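Local structure of acyl-CoA dehydrogenase (Bacillus subtilis, 5LNX) at residues M13-A18 with I71-R76; V65-A70 with I84-T89; R19-P24 with I40-K45. The protein catalyses the FAD-dependent dehydrogenation of saturated acyl-CoA to 2,3-dehydroacyl-CoA, passing the electrons to an acceptor. All blocks are in the same frame, centred on the assembly; numbering follows the deposited sequence.

Overall arrangement
All three contacts lie in the N-terminal, all-helical domain of the acyl-CoA dehydrogenase fold; contacts 1 and 2 share helix 64-77, and contacts 1 and 3 share helix 9-32. Contact 1 joins helix 9-32 to helix 64-77, contact 2 joins helix 64-77 to helix 79-90, and contact 3 joins helix 9-32 to helix 37-45. The centre of contact 1 is about 10 Å from those of contacts 2 and 3, which are about 14 Å apart. Along the chain, contact 3 closes within the span bridged by contact 1, whereas the segments of contacts 1 and 2 alternate. Ile74, Leu85 and Met43 bring the three together in apolar packing, so the helices form one continuous bundle.

Contact 1 of 3, residues M13-A18 with I71-R76; sequences MVRDFA and IHEISR
Two helices of the N-terminal helical domain, 9-32 and 64-77, pack here through Val14 and Arg15 against Glu73 and Ile74. The short segments run nearly parallel: their axes approach to 9.0 Å with a crossing angle of -24°. Arg15 grips the Glu73 carboxylate side-on, one nitrogen to each oxygen. NH1 of Arg15 gives the straighter bond, 2.9 Å to Glu73 OE2 at 169°, meeting that oxygen on its syn side, though somewhat out of the carboxylate plane. From Arg15 NE to Glu73 OE1 the distance is 3.3 Å, and this oxygen is approached from above the carboxylate plane. The two flat groups are turned 41° apart, which fits one bond being better aligned than the other. Beside the salt bridge, Val14 CG1, anti to the backbone N, meets two residues of the facing helix. It lies 3.6 Å from Glu73 CB and 3.7 Å from Ile74 CG1. Glu73 thus serves both layers, its CB in the apolar seam and its carboxylate in the ion pair. Glu253 of helix 229-265 accepts a hydrogen bond from His72 NE2 and forms a salt bridge with Arg76. The contact belongs to the N-terminal helical domain of the acyl-CoA dehydrogenase fold, where helix 9-32 lies alongside helix 64-77.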
loop_
_atom_site.group_PDB
_atom_site.type_symbol
_atom_site.label_atom_id
_atom_site.label_comp_id
_atom_site.label_asym_id
_atom_site.label_seq_id
_atom_site.Cartn_x
_atom_site.Cartn_y
_atom_site.Cartn_z
ATOM N N MET D 13 35.778 -5.648 8.928
ATOM C CA MET D 13 36.609 -6.267 7.887
ATOM C C MET D 13 35.931 -6.291 6.512
ATOM O O MET D 13 36.537 -5.876 5.502
ATOM C CB MET D 13 37.007 -7.682 8.308
ATOM C CG MET D 13 37.778 -8.443 7.239
ATOM S SD MET D 13 36.900 -9.174 5.840
ATOM C CE MET D 13 38.360 -9.346 4.804
ATOM N N VAL D 14 34.674 -6.739 6.476
ATOM C CA VAL D 14 33.915 -6.793 5.205
ATOM C C VAL D 14 33.562 -5.396 4.725
ATOM O O VAL D 14 33.566 -5.144 3.534
ATOM C CB VAL D 14 32.597 -7.622 5.252
ATOM C CG1 VAL D 14 31.808 -7.492 3.955
ATOM C CG2 VAL D 14 32.885 -9.104 5.442
ATOM N N ARG D 15 33.197 -4.502 5.646
ATOM C CA ARG D 15 32.910 -3.102 5.267
ATOM C C ARG D 15 34.102 -2.413 4.582
ATOM O O ARG D 15 33.930 -1.717 3.586
ATOM C CB ARG D 15 32.459 -2.249 6.447
ATOM C CG ARG D 15 31.755 -0.967 5.988
ATOM C CD ARG D 15 31.027 -0.205 7.097
ATOM N NE ARG D 15 29.853 -0.909 7.607
ATOM C CZ ARG D 15 28.985 -0.398 8.486
ATOM N NH1 ARG D 15 27.943 -1.126 8.879
ATOM N NH2 ARG D 15 29.150 0.836 8.996
ATOM N N ASP D 16 35.299 -2.637 5.108
ATOM C CA ASP D 16 36.508 -2.000 4.558
ATOM C C ASP D 16 36.875 -2.562 3.188
ATOM O O ASP D 16 37.014 -1.807 2.215
ATOM C CB ASP D 16 37.695 -2.149 5.516
ATOM C CG ASP D 16 37.477 -1.425 6.841
ATOM O OD1 ASP D 16 36.701 -0.434 6.887
ATOM O OD2 ASP D 16 38.076 -1.853 7.841
ATOM N N PHE D 17 37.005 -3.893 3.132
ATOM C CA PHE D 17 37.143 -4.637 1.876
ATOM C C PHE D 17 36.123 -4.195 0.842
ATOM O O PHE D 17 36.473 -3.861 -0.308
ATOM C CB PHE D 17 36.958 -6.143 2.086
ATOM C CG PHE D 17 37.189 -6.947 0.833
ATOM C CD1 PHE D 17 38.433 -7.483 0.565
ATOM C CD2 PHE D 17 36.199 -7.046 -0.142
ATOM C CE1 PHE D 17 38.682 -8.135 -0.641
ATOM C CE2 PHE D 17 36.443 -7.713 -1.343
ATOM C CZ PHE D 17 37.681 -8.262 -1.590
ATOM N N ALA D 18 34.860 -4.196 1.252
ATOM C CA ALA D 18 33.752 -3.821 0.362
ATOM C C ALA D 18 34.008 -2.498 -0.318
ATOM O O ALA D 18 34.108 -2.421 -1.542
ATOM C CB ALA D 18 32.449 -3.766 1.132
ATOM N N ILE D 71 27.284 -10.936 3.742
ATOM C CA ILE D 71 26.364 -10.772 2.582
ATOM C C ILE D 71 25.545 -9.481 2.643
ATOM O O ILE D 71 25.340 -8.805 1.635
ATOM C CB ILE D 71 25.396 -11.951 2.486
ATOM C CG1 ILE D 71 26.190 -13.233 2.191
ATOM C CG2 ILE D 71 24.356 -11.723 1.396
ATOM C CD1 ILE D 71 25.335 -14.461 1.968
ATOM N N HIS D 72 25.118 -9.130 3.842
ATOM C CA HIS D 72 24.454 -7.846 4.097
ATOM C C HIS D 72 25.328 -6.653 3.698
ATOM O O HIS D 72 24.926 -5.790 2.902
ATOM C CB HIS D 72 24.087 -7.729 5.590
ATOM C CG HIS D 72 23.608 -6.367 6.001
ATOM N ND1 HIS D 72 23.553 -5.969 7.320
ATOM C CD2 HIS D 72 23.140 -5.323 5.274
ATOM C CE1 HIS D 72 23.077 -4.740 7.386
ATOM N NE2 HIS D 72 22.823 -4.324 6.157
ATOM N N GLU D 73 26.519 -6.625 4.279
ATOM C CA GLU D 73 27.508 -5.578 4.022
ATOM C C GLU D 73 27.905 -5.454 2.550
ATOM O O GLU D 73 27.971 -4.356 2.006
ATOM C CB GLU D 73 28.751 -5.827 4.873
ATOM C CG GLU D 73 28.532 -5.431 6.317
ATOM C CD GLU D 73 28.248 -3.941 6.482
ATOM O OE1 GLU D 73 28.525 -3.097 5.573
ATOM O OE2 GLU D 73 27.685 -3.636 7.542
ATOM N N ILE D 74 28.168 -6.592 1.917
ATOM C CA ILE D 74 28.596 -6.620 0.509
ATOM C C ILE D 74 27.497 -6.103 -0.404
ATOM O O ILE D 74 27.769 -5.483 -1.439
ATOM C CB ILE D 74 29.002 -8.040 0.058
ATOM C CG1 ILE D 74 30.372 -8.399 0.656
ATOM C CG2 ILE D 74 29.075 -8.116 -1.451
ATOM C CD1 ILE D 74 30.874 -9.788 0.311
ATOM N N SER D 75 26.263 -6.351 -0.003
ATOM C CA SER D 75 25.104 -6.003 -0.808
ATOM C C SER D 75 24.758 -4.508 -0.747
ATOM O O SER D 75 24.113 -3.979 -1.659
ATOM C CB SER D 75 23.907 -6.886 -0.438
ATOM O OG SER D 75 24.238 -8.261 -0.640
ATOM N N ARG D 76 25.184 -3.834 0.318
ATOM C CA ARG D 76 25.173 -2.345 0.387
ATOM C C ARG D 76 25.853 -1.725 -0.823
ATOM O O ARG D 76 25.278 -0.897 -1.536
ATOM C CB ARG D 76 25.859 -1.843 1.667
ATOM C CG ARG D 76 24.871 -1.281 2.689
ATOM C CD ARG D 76 25.350 -1.166 4.113
ATOM N NE ARG D 76 24.444 -0.446 4.980
ATOM C CZ ARG D 76 24.606 0.789 5.471
ATOM N NH1 ARG D 76 25.650 1.560 5.156
ATOM N NH2 ARG D 76 23.668 1.271 6.292
#

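Contact 2 of 3, residues V65-A70 with I84-T89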
loop_
_atom_site.group_PDB
_atom_site.type_symbol
_atom_site.label_atom_id
_atom_site.label_comp_id
_atom_site.label_asym_id
_atom_site.label_seq_id
_atom_site.Cartn_x
_atom_site.Cartn_y
_atom_site.Cartn_z
ATOM N N VAL D 65 25.552 -16.031 11.491
ATOM C CA VAL D 65 25.323 -14.581 11.640
ATOM C C VAL D 65 26.449 -13.772 10.965
ATOM O O VAL D 65 26.192 -12.936 10.113
ATOM C CB VAL D 65 25.203 -14.180 13.120
ATOM C CG1 VAL D 65 25.253 -12.659 13.298
ATOM C CG2 VAL D 65 23.916 -14.740 13.703
ATOM N N SER D 66 27.694 -14.094 11.302
ATOM C CA SER D 66 28.859 -13.485 10.654
ATOM C C SER D 66 28.815 -13.576 9.121
ATOM O O SER D 66 29.199 -12.642 8.410
ATOM C CB SER D 66 30.128 -14.156 11.145
ATOM O OG SER D 66 30.244 -14.080 12.551
ATOM N N TYR D 67 28.371 -14.728 8.634
ATOM C CA TYR D 67 28.291 -14.995 7.211
ATOM C C TYR D 67 27.218 -14.137 6.552
ATOM O O TYR D 67 27.427 -13.557 5.492
ATOM C CB TYR D 67 27.997 -16.488 6.982
ATOM C CG TYR D 67 27.367 -16.791 5.633
ATOM C CD1 TYR D 67 28.085 -16.621 4.460
ATOM C CD2 TYR D 67 26.058 -17.222 5.550
ATOM C CE1 TYR D 67 27.520 -16.894 3.232
ATOM C CE2 TYR D 67 25.471 -17.485 4.332
ATOM C CZ TYR D 67 26.210 -17.336 3.171
ATOM O OH TYR D 67 25.621 -17.596 1.949
ATOM N N ILE D 68 26.040 -14.161 7.137
ATOM C CA ILE D 68 24.890 -13.402 6.633
ATOM C C ILE D 68 25.200 -11.930 6.730
ATOM O O ILE D 68 24.880 -11.145 5.843
ATOM C CB ILE D 68 23.637 -13.673 7.469
ATOM C CG1 ILE D 68 22.752 -14.711 6.793
ATOM C CG2 ILE D 68 22.544 -12.638 7.234
ATOM C CD1 ILE D 68 22.976 -16.201 6.645
ATOM N N LEU D 69 25.842 -11.575 7.828
ATOM C CA LEU D 69 26.382 -10.231 8.038
ATOM C C LEU D 69 27.264 -9.786 6.884
ATOM O O LEU D 69 27.143 -8.672 6.375
ATOM C CB LEU D 69 27.169 -10.230 9.346
ATOM C CG LEU D 69 27.916 -9.035 9.873
ATOM C CD1 LEU D 69 26.934 -8.156 10.641
ATOM C CD2 LEU D 69 29.003 -9.531 10.807
ATOM N N ALA D 70 28.146 -10.673 6.459
ATOM C CA ALA D 70 29.022 -10.389 5.328
ATOM C C ALA D 70 28.181 -10.026 4.110
ATOM O O ALA D 70 28.302 -8.925 3.559
ATOM C CB ALA D 70 29.933 -11.577 5.031
ATOM N N ILE D 84 26.281 -13.743 -5.737
ATOM C CA ILE D 84 27.335 -14.661 -6.194
ATOM C C ILE D 84 27.944 -15.326 -4.987
ATOM O O ILE D 84 28.134 -16.537 -4.952
ATOM C CB ILE D 84 28.460 -13.938 -6.961
ATOM C CG1 ILE D 84 27.991 -13.531 -8.357
ATOM C CG2 ILE D 84 29.684 -14.834 -7.073
ATOM C CD1 ILE D 84 28.900 -12.529 -9.035
ATOM N N LEU D 85 28.272 -14.519 -3.999
ATOM C CA LEU D 85 28.772 -15.057 -2.739
ATOM C C LEU D 85 27.734 -15.953 -2.054
ATOM O O LEU D 85 28.059 -17.020 -1.527
ATOM C CB LEU D 85 29.174 -13.934 -1.781
ATOM C CG LEU D 85 29.736 -14.408 -0.435
ATOM C CD1 LEU D 85 30.815 -15.457 -0.613
ATOM C CD2 LEU D 85 30.283 -13.235 0.364
ATOM N N SER D 86 26.499 -15.485 -2.047
ATOM C CA SER D 86 25.421 -16.135 -1.293
ATOM C C SER D 86 25.127 -17.542 -1.835
ATOM O O SER D 86 24.913 -18.488 -1.077
ATOM C CB SER D 86 24.138 -15.280 -1.341
ATOM O OG SER D 86 23.213 -15.681 -0.347
ATOM N N VAL D 87 25.027 -17.627 -3.156
ATOM C CA VAL D 87 24.788 -18.886 -3.833
ATOM C C VAL D 87 25.977 -19.805 -3.578
ATOM O O VAL D 87 25.811 -20.951 -3.146
ATOM C CB VAL D 87 24.559 -18.685 -5.347
ATOM C CG1 VAL D 87 24.750 -19.986 -6.103
ATOM C CG2 VAL D 87 23.153 -18.144 -5.595
ATOM N N HIS D 88 27.168 -19.285 -3.846
ATOM C CA HIS D 88 28.418 -20.062 -3.736
ATOM C C HIS D 88 28.422 -20.873 -2.464
ATOM O O HIS D 88 28.663 -22.082 -2.475
ATOM C CB HIS D 88 29.639 -19.126 -3.797
ATOM C CG HIS D 88 30.909 -19.719 -3.273
ATOM N ND1 HIS D 88 31.847 -20.304 -4.089
ATOM C CD2 HIS D 88 31.432 -19.752 -2.021
ATOM C CE1 HIS D 88 32.869 -20.726 -3.363
ATOM N NE2 HIS D 88 32.647 -20.394 -2.103
ATOM N N THR D 89 28.156 -20.197 -1.359
ATOM C CA THR D 89 28.264 -20.803 -0.019
ATOM C C THR D 89 27.089 -21.636 0.429
ATOM O O THR D 89 27.255 -22.773 0.841
ATOM C CB THR D 89 28.422 -19.708 1.035
ATOM O OG1 THR D 89 29.376 -18.761 0.552
ATOM C CG2 THR D 89 28.850 -20.277 2.378
#
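Tyr67 reaches across from helix 64-77 to Thr89 and Ser86 of helix 79-90, successive helices of the N-terminal bundle that run roughly antiparallel, their short segments at 148°. The axes of these segments approach to 10.9 Å, and the phenol reaches across the gap between the helices. From CB, the side chain leaves with CG anti to the backbone N (chi1 157°), which carries the ring out to the facing helix. Neither CB nor CG comes within 4.2 Å of the other segment; contact starts farther along the ring. CE1 of Tyr67 is 3.7 Å from both CB and CG2 of Thr89, while Tyr67 CZ is 3.9 Å from Thr89 CB. The threonine side chain approaches the ring obliquely, from the opposite direction. At the tip, Tyr67 OH lies 3.6 Å from Thr89 CB and also 3.6 Å from Ser86 CA. The same OH is 3.2 Å from Ser86 O, but the angle is too poor for a hydrogen bond; that carbonyl accepts one from Ser90 OG. Replacing Thr89 with an alanine would probably open a gap beside CE1 and CZ of Tyr67 and leave Leu85 O without its side-chain hydroxyl donor. Pro52, in a loop, touches both Tyr67 and Thr89. The Ser86 side chain is about 9 Å from a bound FAD, so this packing lies close to the cofactor site. Within helix 79-90, Leu85 O accepts from Thr89 OG1 at 3.0 Å and from Thr89 N, the two donors arriving from opposite faces of its carbonyl plane.

Contact 3 of 3, residues R19-P24 with I40-K45; sequences RKEIAP and IKKMGK
Glu21 lays its carboxylate end beside the bent aliphatic chain of Lys42, the two side chains crossing at about a right angle. The nearest approach is between Glu21 CD and Lys42 CD, 3.5 Å apart, and Glu21 OE2 lies 3.6 Å from the same methylene carbon. Thus the closest contact is made by the lysine chain rather than by its ammonium group. The charged atoms are farther apart: Lys42 NZ stands 3.9 Å from Glu21 OE1, a long salt bridge without a hydrogen bond. Its geometry is consistent with an electrostatic attraction at the protein surface. Lys42 starts with CG anti to the backbone N (chi1 -162°); its chain then crosses to helix 9-32 and bends at chi3 and chi4, which leaves NZ about equally far from the two carboxylate oxygens. A bend at chi2 turns the Glu21 carboxylate across the Lys42 chain. The backbones remain well separated, the nearest CA atoms, those of Glu21 and Lys42, being 8.6 Å apart. Segment 19-24 has a wider pi-type turn at 19-22 and a kink at Pro24, whose nitrogen makes no bond to the preceding turn. Ile22 and Met43 both pack against Phe17 of helix 9-32 and Ile74 of helix 64-77. Met43 also touches Leu85, and Ile40 touches Ile84, both on helix 79-90; helix 37-45 therefore packs against helices 9-32, 64-77 and 79-90 through these apolar residues, with the Glu21-Lys42 pair bridging it to helix 9-32 at the surface.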
loop_
_atom_site.group_PDB
_atom_site.type_symbol
_atom_site.label_atom_id
_atom_site.label_comp_id
_atom_site.label_asym_id
_atom_site.label_seq_id
_atom_site.Cartn_x
_atom_site.Cartn_y
_atom_site.Cartn_z
ATOM N N ARG D 19 34.183 -1.475 0.521
ATOM C CA ARG D 19 34.361 -0.076 0.086
ATOM C C ARG D 19 35.610 0.109 -0.770
ATOM O O ARG D 19 35.590 0.871 -1.729
ATOM C CB ARG D 19 34.414 0.882 1.288
ATOM N N LYS D 20 36.677 -0.597 -0.410
ATOM C CA LYS D 20 37.966 -0.490 -1.114
ATOM C C LYS D 20 37.984 -1.265 -2.431
ATOM O O LYS D 20 38.277 -0.703 -3.493
ATOM C CB LYS D 20 39.087 -1.018 -0.220
ATOM C CG LYS D 20 40.432 -1.177 -0.946
ATOM C CD LYS D 20 41.250 0.104 -0.920
ATOM C CE LYS D 20 42.588 -0.135 -1.617
ATOM N NZ LYS D 20 43.501 -0.887 -0.702
ATOM N N GLU D 21 37.699 -2.567 -2.343
ATOM C CA GLU D 21 37.838 -3.518 -3.481
ATOM C C GLU D 21 36.531 -3.756 -4.283
ATOM O O GLU D 21 36.539 -3.779 -5.523
ATOM C CB GLU D 21 38.416 -4.843 -2.993
ATOM C CG GLU D 21 39.615 -4.716 -2.040
ATOM C CD GLU D 21 40.962 -4.444 -2.714
ATOM O OE1 GLU D 21 42.065 -4.596 -2.087
ATOM O OE2 GLU D 21 40.926 -4.052 -3.877
ATOM N N ILE D 22 35.407 -3.888 -3.586
ATOM C CA ILE D 22 34.126 -4.227 -4.242
ATOM C C ILE D 22 33.517 -3.045 -4.978
ATOM O O ILE D 22 32.902 -3.205 -6.046
ATOM C CB ILE D 22 33.105 -4.791 -3.237
ATOM C CG1 ILE D 22 33.678 -6.044 -2.562
ATOM C CG2 ILE D 22 31.774 -5.113 -3.931
ATOM C CD1 ILE D 22 32.718 -6.708 -1.603
ATOM N N ALA D 23 33.685 -1.853 -4.413
ATOM C CA ALA D 23 33.182 -0.608 -5.038
ATOM C C ALA D 23 33.689 -0.329 -6.473
ATOM O O ALA D 23 32.877 -0.127 -7.380
ATOM C CB ALA D 23 33.440 0.599 -4.126
ATOM N N PRO D 24 35.016 -0.252 -6.684
ATOM C CA PRO D 24 35.481 -0.102 -8.078
ATOM C C PRO D 24 35.015 -1.253 -8.977
ATOM O O PRO D 24 34.529 -1.003 -10.086
ATOM C CB PRO D 24 37.022 -0.068 -7.959
ATOM C CG PRO D 24 37.346 -0.551 -6.568
ATOM C CD PRO D 24 36.138 -0.264 -5.715
ATOM N N ILE D 40 36.606 -11.881 -7.158
ATOM C CA ILE D 40 36.326 -13.185 -6.551
ATOM C C ILE D 40 37.614 -13.753 -6.003
ATOM O O ILE D 40 37.705 -14.089 -4.824
ATOM C CB ILE D 40 35.712 -14.166 -7.565
ATOM C CG1 ILE D 40 34.309 -13.709 -8.033
ATOM C CG2 ILE D 40 35.633 -15.578 -6.980
ATOM C CD1 ILE D 40 33.343 -13.320 -6.937
ATOM N N LYS D 41 38.606 -13.870 -6.876
ATOM C CA LYS D 41 39.940 -14.372 -6.493
ATOM C C LYS D 41 40.425 -13.701 -5.214
ATOM O O LYS D 41 40.705 -14.365 -4.212
ATOM C CB LYS D 41 40.928 -14.109 -7.622
ATOM C CG LYS D 41 42.370 -14.544 -7.382
ATOM C CD LYS D 41 43.102 -14.890 -8.671
ATOM C CE LYS D 41 42.404 -16.025 -9.405
ATOM N NZ LYS D 41 43.234 -16.635 -10.478
ATOM N N LYS D 42 40.446 -12.369 -5.256
ATOM C CA LYS D 42 40.849 -11.529 -4.120
ATOM C C LYS D 42 40.032 -11.828 -2.851
ATOM O O LYS D 42 40.605 -12.126 -1.794
ATOM C CB LYS D 42 40.718 -10.060 -4.512
ATOM C CG LYS D 42 41.472 -9.083 -3.641
ATOM C CD LYS D 42 41.236 -7.657 -4.123
ATOM C CE LYS D 42 42.069 -7.309 -5.349
ATOM N NZ LYS D 42 43.438 -6.869 -4.972
ATOM N N MET D 43 38.702 -11.799 -2.975
ATOM C CA MET D 43 37.786 -12.189 -1.867
ATOM C C MET D 43 38.165 -13.545 -1.293
ATOM O O MET D 43 38.052 -13.782 -0.089
ATOM C CB MET D 43 36.334 -12.286 -2.343
ATOM C CG MET D 43 35.670 -10.974 -2.699
ATOM S SD MET D 43 34.011 -11.229 -3.366
ATOM C CE MET D 43 33.107 -11.623 -1.863
ATOM N N GLY D 44 38.579 -14.437 -2.187
ATOM C CA GLY D 44 39.153 -15.730 -1.808
ATOM C C GLY D 44 40.375 -15.655 -0.900
ATOM O O GLY D 44 40.408 -16.234 0.178
ATOM N N LYS D 45 41.368 -14.890 -1.326
ATOM C CA LYS D 45 42.541 -14.633 -0.489
ATOM C C LYS D 45 42.202 -14.009 0.847
ATOM O O LYS D 45 42.829 -14.329 1.853
ATOM C CB LYS D 45 43.500 -13.712 -1.211
#